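Side-chain contacts in sporozoite microneme protein essential for cell traversal (Plasmodium berghei, PDB 4U5A), which is essential for the traversal of host cells by the malaria sporozoite and folds as a bundle of four long helices: residues S18-F21 against S22-I25; E62-L65 against N66-D69; E77-K80 against T81-N85; K108-S111 against L112-I115; D187-N190 against D191-K195. All coordinates share one frame; numbering follows the deposited sequence.

How the contacts relate
All five contacts lie along short pieces of the long helices of one four-helix bundle. Contact 1 belongs to helix 10-39, contacts 2 and 3 to helix 59-84, contact 4 to helix 88-126 and contact 5 to helix 167-197. Contacts 1, 2, 4 and 5 share the middle of the bundle: Leu109 of contact 4 touches Ile25, Leu65 and Leu188, while Ile68 of contact 2 reaches Ile189 and Leu192 of contact 5. Each of these four stretches has an apolar inner side and a more polar outer one. Contact 3 lies apart, its centre about 24 Å from that of contact 2, and is more polar, with a kinked backbone and a lysine-glutamate salt bridge.

Contact 1. Residues S18-F21 against S22-I25; sequences SDDF and SNDI
Phe21 offers one face of its ring to Ile25, the residue one turn further along helix 10-39. With CG anti to the backbone N (chi1 -172°), the ring swings beside its own carbonyl and on toward the next turn. Ile25 CG1 stands over this face, 3.9 Å from the ring centroid and displaced toward the rim, a CH-pi contact in which CG1 approaches Phe21 CE2 to 3.6 Å. Ile25 is bent at its second torsion (chi2 -69°), and its CD1 continues to Phe21 CZ at 3.8 Å. Beneath the side chains Ile25 N donates to Phe21 O at 2.9 Å. Away from the ring, Ser22 OG lies beside its own backbone N and is hydrogen-bonded to Asp69 and Arg73 of helix 59-84; Arg73 also forms a salt bridge with Asp19. On the outer side the carboxylates of Asp20 and Asp24 keep apart, OD2 to OD2 6.3 Å, probably a mild repulsion. Phe21 also packs on Ile68, Leu72 and Cys102, and Ile25 on Leu109. An apolar i, i+4 pair facing inward beside an acidic outer side is the pattern of an amphipathic helix in a four-helix bundle.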
loop_
_atom_site.group_PDB
_atom_site.type_symbol
_atom_site.label_atom_id
_atom_site.label_comp_id
_atom_site.label_asym_id
_atom_site.label_seq_id
_atom_site.Cartn_x
_atom_site.Cartn_y
_atom_site.Cartn_z
ATOM N N SER A 18 -4.414 -17.349 4.420
ATOM C CA SER A 18 -3.298 -17.019 3.541
ATOM C C SER A 18 -3.769 -16.540 2.167
ATOM O O SER A 18 -3.319 -15.498 1.670
ATOM C CB SER A 18 -2.376 -18.229 3.372
ATOM O OG SER A 18 -1.688 -18.525 4.573
ATOM N N ASP A 19 -4.694 -17.288 1.574
ATOM C CA ASP A 19 -5.180 -16.983 0.232
ATOM C C ASP A 19 -5.928 -15.646 0.158
ATOM O O ASP A 19 -5.716 -14.855 -0.772
ATOM C CB ASP A 19 -6.070 -18.122 -0.268
ATOM C CG ASP A 19 -5.294 -19.410 -0.492
ATOM O OD1 ASP A 19 -4.085 -19.330 -0.788
ATOM O OD2 ASP A 19 -5.889 -20.502 -0.368
ATOM N N ASP A 20 -6.794 -15.396 1.137
ATOM C CA ASP A 20 -7.518 -14.131 1.212
ATOM C C ASP A 20 -6.551 -12.965 1.344
ATOM O O ASP A 20 -6.671 -11.958 0.634
ATOM C CB ASP A 20 -8.498 -14.123 2.388
ATOM C CG ASP A 20 -9.719 -14.987 2.141
ATOM O OD1 ASP A 20 -9.802 -15.618 1.064
ATOM O OD2 ASP A 20 -10.596 -15.034 3.029
ATOM N N PHE A 21 -5.587 -13.108 2.250
ATOM C CA PHE A 21 -4.601 -12.054 2.448
ATOM C C PHE A 21 -3.860 -11.777 1.142
ATOM O O PHE A 21 -3.652 -10.622 0.771
ATOM C CB PHE A 21 -3.617 -12.427 3.553
ATOM C CG PHE A 21 -2.686 -11.312 3.932
ATOM C CD1 PHE A 21 -3.152 -10.223 4.651
ATOM C CD2 PHE A 21 -1.348 -11.348 3.565
ATOM C CE1 PHE A 21 -2.306 -9.191 5.004
ATOM C CE2 PHE A 21 -0.491 -10.319 3.916
ATOM C CZ PHE A 21 -0.972 -9.237 4.636
ATOM N N SER A 22 -3.485 -12.842 0.440
ATOM C CA SER A 22 -2.798 -12.705 -0.839
ATOM C C SER A 22 -3.643 -11.939 -1.857
ATOM O O SER A 22 -3.134 -11.054 -2.553
ATOM C CB SER A 22 -2.435 -14.081 -1.398
ATOM O OG SER A 22 -1.396 -14.686 -0.650
ATOM N N ASN A 23 -4.932 -12.269 -1.929
ATOM C CA ASN A 23 -5.851 -11.569 -2.827
ATOM C C ASN A 23 -5.932 -10.075 -2.522
ATOM O O ASN A 23 -5.798 -9.234 -3.423
ATOM C CB ASN A 23 -7.251 -12.181 -2.741
ATOM C CG ASN A 23 -7.323 -13.568 -3.345
ATOM O OD1 ASN A 23 -6.473 -13.955 -4.147
ATOM N ND2 ASN A 23 -8.337 -14.330 -2.954
ATOM N N ASP A 24 -6.142 -9.752 -1.246
ATOM C CA ASP A 24 -6.223 -8.358 -0.818
ATOM C C ASP A 24 -4.933 -7.596 -1.147
ATOM O O ASP A 24 -4.973 -6.466 -1.651
ATOM C CB ASP A 24 -6.528 -8.281 0.681
ATOM C CG ASP A 24 -7.846 -8.952 1.046
ATOM O OD1 ASP A 24 -8.722 -9.074 0.164
ATOM O OD2 ASP A 24 -8.006 -9.356 2.218
ATOM N N ILE A 25 -3.793 -8.227 -0.871
ATOM C CA ILE A 25 -2.493 -7.633 -1.168
ATOM C C ILE A 25 -2.315 -7.379 -2.668
ATOM O O ILE A 25 -1.825 -6.320 -3.064
ATOM C CB ILE A 25 -1.338 -8.520 -0.650
ATOM C CG1 ILE A 25 -1.305 -8.501 0.879
ATOM C CG2 ILE A 25 0.001 -8.034 -1.178
ATOM C CD1 ILE A 25 -0.879 -7.170 1.462
#

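Contact 2. Residues E62-L65 against N66-D69; sequences EEKL and NIID
Leu65 and Ile68 both set their first side-chain branch beside the backbone N (chi1 -66° and -59°), and the extended second torsion of Ile68 carries its CD1 onward to the leucine. The two side chains lie alongside each other, pointing the same way, and meet by methyl groups, Leu65 CD2 to Ile68 CD1 at 3.8 Å. Ile68 CG1 also rests 3.2 Å from Lys64 O, the carbonyl that accepts the hydrogen bond of Ile68 N. On another side of the helix Glu62 and Asn66 cross. Glu62 runs extended from the backbone, and its CG comes to 4.0 Å from Asn66 ND2, while the carboxylate and amide planes stand 58° apart, a contact of chain with amide and not a polar bond. The amide oxygen Asn66 OD1 instead accepts a hydrogen bond from Lys29 of helix 10-39. The carboxylate of Asp69 likewise has its partner on helix 10-39. Leu65 packs on Ile32, and Ile68 on Ile105, Ile189 and Leu192, so this stretch of helix meets all three other long helices. Aliphatic i, i+3 neighbours turned into the common core, flanked by polar links to an adjacent helix, mark a central stretch of a four-helix bundle.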
loop_
_atom_site.group_PDB
_atom_site.type_symbol
_atom_site.label_atom_id
_atom_site.label_comp_id
_atom_site.label_asym_id
_atom_site.label_seq_id
_atom_site.Cartn_x
_atom_site.Cartn_y
_atom_site.Cartn_z
ATOM N N GLU A 62 5.929 -2.703 -5.046
ATOM C CA GLU A 62 5.421 -4.045 -5.323
ATOM C C GLU A 62 6.227 -5.077 -4.557
ATOM O O GLU A 62 5.680 -6.054 -4.050
ATOM C CB GLU A 62 5.454 -4.360 -6.828
ATOM C CG GLU A 62 4.806 -5.705 -7.175
ATOM C CD GLU A 62 4.877 -6.059 -8.643
ATOM O OE1 GLU A 62 5.429 -5.257 -9.426
ATOM O OE2 GLU A 62 4.369 -7.141 -9.017
ATOM N N GLU A 63 7.531 -4.848 -4.466
ATOM C CA GLU A 63 8.397 -5.750 -3.733
ATOM C C GLU A 63 8.052 -5.773 -2.250
ATOM O O GLU A 63 8.037 -6.836 -1.631
ATOM C CB GLU A 63 9.864 -5.370 -3.935
ATOM C CG GLU A 63 10.375 -5.590 -5.358
ATOM C CD GLU A 63 11.811 -5.130 -5.547
ATOM O OE1 GLU A 63 12.239 -4.207 -4.822
ATOM O OE2 GLU A 63 12.511 -5.694 -6.416
ATOM N N LYS A 64 7.748 -4.605 -1.695
ATOM C CA LYS A 64 7.406 -4.493 -0.283
ATOM C C LYS A 64 6.103 -5.214 0.041
ATOM O O LYS A 64 5.955 -5.796 1.114
ATOM C CB LYS A 64 7.298 -3.022 0.120
ATOM C CG LYS A 64 8.595 -2.239 0.013
ATOM C CD LYS A 64 9.588 -2.696 1.070
ATOM C CE LYS A 64 10.919 -1.976 0.941
ATOM N NZ LYS A 64 11.860 -2.400 2.012
ATOM N N LEU A 65 5.163 -5.179 -0.892
ATOM C CA LEU A 65 3.879 -5.826 -0.687
ATOM C C LEU A 65 4.012 -7.334 -0.893
ATOM O O LEU A 65 3.278 -8.117 -0.295
ATOM C CB LEU A 65 2.825 -5.231 -1.626
ATOM C CG LEU A 65 2.487 -3.765 -1.322
ATOM C CD1 LEU A 65 1.366 -3.247 -2.200
ATOM C CD2 LEU A 65 2.137 -3.582 0.141
ATOM N N ASN A 66 4.962 -7.739 -1.729
ATOM C CA ASN A 66 5.241 -9.156 -1.911
ATOM C C ASN A 66 5.886 -9.735 -0.654
ATOM O O ASN A 66 5.711 -10.909 -0.335
ATOM C CB ASN A 66 6.145 -9.376 -3.126
ATOM C CG ASN A 66 5.386 -9.301 -4.447
ATOM O OD1 ASN A 66 4.163 -9.437 -4.488
ATOM N ND2 ASN A 66 6.119 -9.086 -5.534
ATOM N N ILE A 67 6.615 -8.889 0.069
ATOM C CA ILE A 67 7.229 -9.275 1.335
ATOM C C ILE A 67 6.163 -9.501 2.406
ATOM O O ILE A 67 6.160 -10.525 3.087
ATOM C CB ILE A 67 8.228 -8.194 1.818
ATOM C CG1 ILE A 67 9.415 -8.091 0.857
ATOM C CG2 ILE A 67 8.710 -8.487 3.230
ATOM C CD1 ILE A 67 10.440 -7.057 1.261
ATOM N N ILE A 68 5.262 -8.529 2.544
ATOM C CA ILE A 68 4.148 -8.616 3.484
ATOM C C ILE A 68 3.302 -9.859 3.225
ATOM O O ILE A 68 2.960 -10.602 4.147
ATOM C CB ILE A 68 3.253 -7.364 3.400
ATOM C CG1 ILE A 68 4.064 -6.109 3.717
ATOM C CG2 ILE A 68 2.059 -7.484 4.335
ATOM C CD1 ILE A 68 3.266 -4.832 3.591
ATOM N N ASP A 69 2.985 -10.081 1.954
ATOM C CA ASP A 69 2.222 -11.249 1.535
ATOM C C ASP A 69 2.955 -12.534 1.899
ATOM O O ASP A 69 2.360 -13.455 2.454
ATOM C CB ASP A 69 1.963 -11.186 0.025
ATOM C CG ASP A 69 1.009 -12.266 -0.464
ATOM O OD1 ASP A 69 0.506 -13.059 0.357
ATOM O OD2 ASP A 69 0.756 -12.313 -1.686
#

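Contact 3. Residues E77-K80 against T81-N85; sequences ENNK and THVIN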
loop_
_atom_site.group_PDB
_atom_site.type_symbol
_atom_site.label_atom_id
_atom_site.label_comp_id
_atom_site.label_asym_id
_atom_site.label_seq_id
_atom_site.Cartn_x
_atom_site.Cartn_y
_atom_site.Cartn_z
ATOM N N GLU A 77 1.944 -21.071 7.658
ATOM C CA GLU A 77 2.411 -22.425 7.379
ATOM C C GLU A 77 3.145 -23.009 8.582
ATOM O O GLU A 77 2.922 -24.162 8.960
ATOM C CB GLU A 77 3.331 -22.440 6.161
ATOM C CG GLU A 77 2.663 -22.029 4.869
ATOM C CD GLU A 77 1.661 -23.053 4.383
ATOM O OE1 GLU A 77 1.918 -24.264 4.554
ATOM O OE2 GLU A 77 0.623 -22.646 3.817
ATOM N N ASN A 78 4.027 -22.210 9.173
ATOM C CA ASN A 78 4.834 -22.649 10.304
ATOM C C ASN A 78 4.027 -22.713 11.598
ATOM O O ASN A 78 4.514 -23.205 12.617
ATOM C CB ASN A 78 6.042 -21.731 10.479
ATOM C CG ASN A 78 7.070 -21.898 9.367
ATOM O OD1 ASN A 78 7.070 -22.895 8.643
ATOM N ND2 ASN A 78 7.944 -20.907 9.221
ATOM N N ASN A 79 2.790 -22.229 11.546
ATOM C CA ASN A 79 1.932 -22.176 12.725
ATOM C C ASN A 79 0.887 -23.292 12.688
ATOM O O ASN A 79 0.156 -23.513 13.654
ATOM C CB ASN A 79 1.256 -20.799 12.812
ATOM C CG ASN A 79 0.530 -20.574 14.127
ATOM O OD1 ASN A 79 -0.696 -20.654 14.191
ATOM N ND2 ASN A 79 1.284 -20.275 15.179
ATOM N N LYS A 80 0.831 -23.994 11.560
ATOM C CA LYS A 80 -0.043 -25.147 11.402
ATOM C C LYS A 80 0.298 -26.249 12.398
ATOM O O LYS A 80 -0.580 -26.985 12.843
ATOM C CB LYS A 80 0.034 -25.687 9.974
ATOM C CG LYS A 80 -0.635 -24.804 8.931
ATOM C CD LYS A 80 -0.532 -25.433 7.551
ATOM C CE LYS A 80 -1.149 -24.544 6.493
ATOM N NZ LYS A 80 -1.088 -25.171 5.146
ATOM N N THR A 81 1.584 -26.365 12.720
ATOM C CA THR A 81 2.089 -27.376 13.645
ATOM C C THR A 81 1.478 -27.231 15.040
ATOM O O THR A 81 1.074 -28.216 15.659
ATOM C CB THR A 81 3.630 -27.301 13.756
ATOM O OG1 THR A 81 4.213 -27.333 12.447
ATOM C CG2 THR A 81 4.172 -28.457 14.584
ATOM N N HIS A 82 1.399 -25.991 15.514
ATOM C CA HIS A 82 0.845 -25.682 16.832
ATOM C C HIS A 82 -0.664 -25.926 16.896
ATOM O O HIS A 82 -1.236 -26.061 17.977
ATOM C CB HIS A 82 1.147 -24.234 17.220
ATOM C CG HIS A 82 2.593 -23.971 17.508
ATOM N ND1 HIS A 82 3.090 -22.699 17.719
ATOM C CD2 HIS A 82 3.649 -24.808 17.635
ATOM C CE1 HIS A 82 4.386 -22.768 17.956
ATOM N NE2 HIS A 82 4.753 -24.038 17.911
ATOM N N VAL A 83 -1.302 -25.984 15.733
ATOM C CA VAL A 83 -2.754 -26.026 15.651
ATOM C C VAL A 83 -3.289 -27.447 15.842
ATOM O O VAL A 83 -4.344 -27.646 16.453
ATOM C CB VAL A 83 -3.225 -25.456 14.292
ATOM C CG1 VAL A 83 -4.529 -26.085 13.852
ATOM C CG2 VAL A 83 -3.342 -23.939 14.363
ATOM N N ILE A 84 -2.552 -28.433 15.339
ATOM C CA ILE A 84 -2.996 -29.823 15.391
ATOM C C ILE A 84 -3.165 -30.391 16.808
ATOM O O ILE A 84 -4.164 -31.051 17.098
ATOM C CB ILE A 84 -2.007 -30.739 14.627
ATOM C CG1 ILE A 84 -1.380 -29.997 13.448
ATOM C CG2 ILE A 84 -2.700 -31.994 14.130
ATOM C CD1 ILE A 84 -0.465 -30.860 12.601
ATOM N N ASN A 85 -2.201 -30.137 17.690
ATOM C CA ASN A 85 -2.257 -30.702 19.041
ATOM C C ASN A 85 -2.684 -29.744 20.155
ATOM O O ASN A 85 -2.465 -30.035 21.327
ATOM C CB ASN A 85 -0.892 -31.293 19.409
ATOM C CG ASN A 85 0.218 -30.250 19.414
ATOM O OD1 ASN A 85 0.314 -29.425 18.505
ATOM N ND2 ASN A 85 1.062 -30.285 20.441
#
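Asn79 and Lys80 meet His82, Val83 and Ile84 in the last turns of helix 59-84, one of the long rods of the four-helix bundle, where the chain is kinked at Thr81 and His82. Glu77, first in order, takes part through Lys80: Lys80 NZ forms a salt bridge with Glu77 OE1 at 3.2 Å, arriving from above the carboxylate plane, and a second one with Asp15 of helix 10-39. Asn78 follows on the exposed side. Asn79 swings its CG anti to the backbone N (chi1 -170°), which lifts the amide beside His82; ND2 lies 3.9 Å from His82 ND1, amide and ring planes 74° apart, and has a weak hydrogen bond to Tyr90. Asn79 O accepts a weak bond from His82 N. Lys80 extends its chain beyond CG to reach both acidic partners. Val83, buried against Ile10, Phe14 and Ile91, sets its CG2 beside Asn79 O at 3.6 Å. Lys80 O receives a weak bond from Ile84 N and a firmer one from Val83 N, which sits 3.1 Å away and 69° out of the carbonyl plane.

Contact 4. Residues K108-S111 against L112-I115; sequences KLNS and LIQI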
loop_
_atom_site.group_PDB
_atom_site.type_symbol
_atom_site.label_atom_id
_atom_site.label_comp_id
_atom_site.label_asym_id
_atom_site.label_seq_id
_atom_site.Cartn_x
_atom_site.Cartn_y
_atom_site.Cartn_z
ATOM N N LYS A 108 -3.762 0.041 7.288
ATOM C CA LYS A 108 -2.608 0.925 7.153
ATOM C C LYS A 108 -2.281 1.168 5.675
ATOM O O LYS A 108 -1.991 2.299 5.256
ATOM C CB LYS A 108 -1.394 0.339 7.872
ATOM C CG LYS A 108 -1.610 0.084 9.359
ATOM C CD LYS A 108 -1.996 1.344 10.121
ATOM C CE LYS A 108 -0.787 2.035 10.734
ATOM N NZ LYS A 108 -1.194 3.173 11.609
ATOM N N LEU A 109 -2.356 0.099 4.887
ATOM C CA LEU A 109 -2.094 0.176 3.454
ATOM C C LEU A 109 -3.097 1.082 2.736
ATOM O O LEU A 109 -2.710 1.879 1.886
ATOM C CB LEU A 109 -2.106 -1.225 2.840
ATOM C CG LEU A 109 -0.815 -2.025 3.058
ATOM C CD1 LEU A 109 -0.945 -3.449 2.532
ATOM C CD2 LEU A 109 0.371 -1.320 2.420
ATOM N N ASN A 110 -4.380 0.951 3.066
ATOM C CA ASN A 110 -5.409 1.793 2.454
ATOM C C ASN A 110 -5.230 3.277 2.812
ATOM O O ASN A 110 -5.395 4.162 1.956
ATOM C CB ASN A 110 -6.804 1.313 2.868
ATOM C CG ASN A 110 -7.192 -0.012 2.218
ATOM O OD1 ASN A 110 -6.752 -0.332 1.113
ATOM N ND2 ASN A 110 -8.025 -0.787 2.907
ATOM N N SER A 111 -4.873 3.544 4.067
ATOM C CA SER A 111 -4.560 4.908 4.488
ATOM C C SER A 111 -3.412 5.474 3.641
ATOM O O SER A 111 -3.481 6.603 3.112
ATOM C CB SER A 111 -4.198 4.926 5.977
ATOM O OG SER A 111 -3.893 6.234 6.431
ATOM N N LEU A 112 -2.375 4.654 3.497
ATOM C CA LEU A 112 -1.204 4.988 2.694
ATOM C C LEU A 112 -1.590 5.297 1.246
ATOM O O LEU A 112 -1.056 6.230 0.624
ATOM C CB LEU A 112 -0.205 3.833 2.747
ATOM C CG LEU A 112 1.264 4.166 3.010
ATOM C CD1 LEU A 112 1.399 5.116 4.188
ATOM C CD2 LEU A 112 2.044 2.894 3.274
ATOM N N ILE A 113 -2.526 4.509 0.719
ATOM C CA ILE A 113 -3.033 4.704 -0.633
ATOM C C ILE A 113 -3.703 6.066 -0.751
ATOM O O ILE A 113 -3.458 6.788 -1.712
ATOM C CB ILE A 113 -4.035 3.601 -1.047
ATOM C CG1 ILE A 113 -3.308 2.286 -1.334
ATOM C CG2 ILE A 113 -4.825 4.020 -2.278
ATOM C CD1 ILE A 113 -4.232 1.170 -1.792
ATOM N N GLN A 114 -4.525 6.432 0.229
ATOM C CA GLN A 114 -5.164 7.750 0.195
ATOM C C GLN A 114 -4.131 8.879 0.158
ATOM O O GLN A 114 -4.174 9.780 -0.715
ATOM C CB GLN A 114 -6.073 7.928 1.411
ATOM C CG GLN A 114 -7.291 7.027 1.399
ATOM C CD GLN A 114 -8.012 7.038 0.065
ATOM O OE1 GLN A 114 -8.365 8.095 -0.460
ATOM N NE2 GLN A 114 -8.225 5.853 -0.495
ATOM N N ILE A 115 -3.199 8.808 1.106
ATOM C CA ILE A 115 -2.096 9.763 1.182
ATOM C C ILE A 115 -1.413 9.941 -0.181
ATOM O O ILE A 115 -1.214 11.074 -0.648
ATOM C CB ILE A 115 -1.064 9.329 2.246
ATOM C CG1 ILE A 115 -1.691 9.385 3.645
ATOM C CG2 ILE A 115 0.191 10.193 2.173
ATOM C CD1 ILE A 115 -0.719 9.072 4.765
#
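Ile113 lays its CG1 over the carbonyl of Leu109, one turn back on helix 88-126, with CG1 3.3 Å from Leu109 O. This helix is one of the four long rods of the bundle, and its backbone here is regular. With CG1 of Ile113 beside the backbone N (chi1 -74°), CD1 runs on alongside Asn110; the two side chains point the same way, and Asn110 OD1 comes to 4.1 Å from Ile113 CD1, a loose van der Waals contact at the boundary between the apolar and polar sides. Leu109 and Ile113 are buried: Leu109 packs on Leu65 of helix 59-84 and on Leu188, Ile113 on Thr28 and Thr31 of helix 10-39. Leu112 touches the preceding turn by its CB, 3.3 Å from Leu109 O and 3.4 Å from Lys108 O, and packs on Phe181 and Leu185 of helix 167-197. The inner side of this stretch is thus shared among the three other long helices. Further round, Gln114 sets CG beside its backbone N (chi1 -68°), 3.5 Å from Asn110 O; the bend at the second torsion turns the amide beyond it. Ser111, on the exposed side, meets the following turn mainly through its backbone. Ile115 leans its CG1 against the Ser111 carbonyl, and Ile115 N donates to Ser111 O at 3.0 Å in an almost straight bond, its N-H...O angle 177°.

Contact 5. Residues D187-N190 against D191-K195; sequences DLIN and DLQIK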
loop_
_atom_site.group_PDB
_atom_site.type_symbol
_atom_site.label_atom_id
_atom_site.label_comp_id
_atom_site.label_asym_id
_atom_site.label_seq_id
_atom_site.Cartn_x
_atom_site.Cartn_y
_atom_site.Cartn_z
ATOM N N ASP A 187 8.456 0.316 7.474
ATOM C CA ASP A 187 8.093 0.275 8.885
ATOM C C ASP A 187 6.843 -0.569 9.118
ATOM O O ASP A 187 6.656 -1.131 10.197
ATOM C CB ASP A 187 7.897 1.693 9.422
ATOM C CG ASP A 187 9.177 2.509 9.385
ATOM O OD1 ASP A 187 10.254 1.914 9.165
ATOM O OD2 ASP A 187 9.107 3.742 9.570
ATOM N N LEU A 188 5.996 -0.661 8.097
ATOM C CA LEU A 188 4.795 -1.485 8.164
ATOM C C LEU A 188 5.176 -2.957 8.201
ATOM O O LEU A 188 4.586 -3.748 8.937
ATOM C CB LEU A 188 3.884 -1.199 6.971
ATOM C CG LEU A 188 2.444 -1.704 7.055
ATOM C CD1 LEU A 188 1.799 -1.276 8.360
ATOM C CD2 LEU A 188 1.642 -1.186 5.874
ATOM N N ILE A 189 6.180 -3.307 7.405
ATOM C CA ILE A 189 6.747 -4.649 7.405
ATOM C C ILE A 189 7.314 -4.950 8.789
ATOM O O ILE A 189 7.212 -6.072 9.286
ATOM C CB ILE A 189 7.839 -4.799 6.324
ATOM C CG1 ILE A 189 7.210 -4.815 4.927
ATOM C CG2 ILE A 189 8.677 -6.052 6.549
ATOM C CD1 ILE A 189 8.224 -4.884 3.799
ATOM N N ASN A 190 7.895 -3.934 9.420
ATOM C CA ASN A 190 8.452 -4.099 10.755
ATOM C C ASN A 190 7.343 -4.304 11.788
ATOM O O ASN A 190 7.483 -5.124 12.696
ATOM C CB ASN A 190 9.317 -2.893 11.128
ATOM C CG ASN A 190 10.068 -3.093 12.433
ATOM O OD1 ASN A 190 10.969 -3.927 12.520
ATOM N ND2 ASN A 190 9.708 -2.320 13.451
ATOM N N ASP A 191 6.245 -3.568 11.643
ATOM C CA ASP A 191 5.096 -3.726 12.534
ATOM C C ASP A 191 4.475 -5.114 12.398
ATOM O O ASP A 191 4.055 -5.714 13.387
ATOM C CB ASP A 191 4.037 -2.652 12.256
ATOM C CG ASP A 191 4.492 -1.260 12.659
ATOM O OD1 ASP A 191 5.376 -1.146 13.535
ATOM O OD2 ASP A 191 3.957 -0.278 12.100
ATOM N N LEU A 192 4.428 -5.618 11.168
ATOM C CA LEU A 192 3.888 -6.945 10.893
ATOM C C LEU A 192 4.726 -8.037 11.554
ATOM O O LEU A 192 4.192 -8.971 12.151
ATOM C CB LEU A 192 3.811 -7.186 9.385
ATOM C CG LEU A 192 3.391 -8.588 8.937
ATOM C CD1 LEU A 192 1.978 -8.903 9.388
ATOM C CD2 LEU A 192 3.501 -8.714 7.429
ATOM N N GLN A 193 6.044 -7.917 11.441
ATOM C CA GLN A 193 6.943 -8.897 12.031
ATOM C C GLN A 193 6.886 -8.866 13.552
ATOM O O GLN A 193 7.113 -9.882 14.209
ATOM C CB GLN A 193 8.375 -8.673 11.544
ATOM C CG GLN A 193 8.637 -9.243 10.158
ATOM C CD GLN A 193 10.036 -8.955 9.658
ATOM O OE1 GLN A 193 10.634 -7.935 9.999
ATOM N NE2 GLN A 193 10.573 -9.866 8.860
ATOM N N ILE A 194 6.567 -7.702 14.107
ATOM C CA ILE A 194 6.437 -7.562 15.550
ATOM C C ILE A 194 5.127 -8.183 16.039
ATOM O O ILE A 194 5.117 -8.948 17.004
ATOM C CB ILE A 194 6.513 -6.083 15.978
ATOM C CG1 ILE A 194 7.946 -5.566 15.822
ATOM C CG2 ILE A 194 6.062 -5.912 17.419
ATOM C CD1 ILE A 194 8.113 -4.096 16.146
ATOM N N LYS A 195 4.027 -7.866 15.363
ATOM C CA LYS A 195 2.719 -8.364 15.773
ATOM C C LYS A 195 2.602 -9.876 15.609
ATOM O O LYS A 195 1.930 -10.536 16.400
ATOM C CB LYS A 195 1.607 -7.669 14.983
ATOM C CG LYS A 195 1.295 -6.271 15.475
ATOM C CD LYS A 195 0.087 -5.669 14.776
ATOM C CE LYS A 195 -0.334 -4.379 15.463
ATOM N NZ LYS A 195 0.797 -3.412 15.544
#
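The backbone from Asp187 to Ile194 is regular helix, each of the four residues Asp191 to Ile194 donating its N-H to the carbonyl four positions back, from Asp191 N to Asp187 O at 2.9 Å through to Ile194 N to Asn190 O at 3.1 Å. Upon this frame Asn190 and Ile194 cross on the outer side. Asn190 has its CG anti to the backbone N (chi1 -172°), which swings the amide beside its own carbonyl, on the outer side, with ND2 3.6 Å from Ile194 CD1. Ile194 CG1 lies 3.2 Å from Asn190 O, and the isoleucine touches both the carbonyl and the amide of the same residue. Asp191 is placed differently: with CG beside the backbone N its carboxylate faces back over the preceding turn, OD2 3.4 Å from Asp187 O, two acceptors whose proximity would be mildly unfavourable. Gln193 rests its CG 3.6 Å from Ile189 O. The inward side is aliphatic. Leu188 packs on the chain of Lys108, Ile189 on Ile67, and Leu192 on Val101 and Ile105, while Lys195 makes a cation-pi contact with Phe104. The side-chain contacts within this stretch of helix are van der Waals touches, and none of its side chains bonds to another across it. The chemistry therefore implies that the main chain holds this stretch together, while its leucines and isoleucine pack helix 167-197 against helices 59-84 and 88-126.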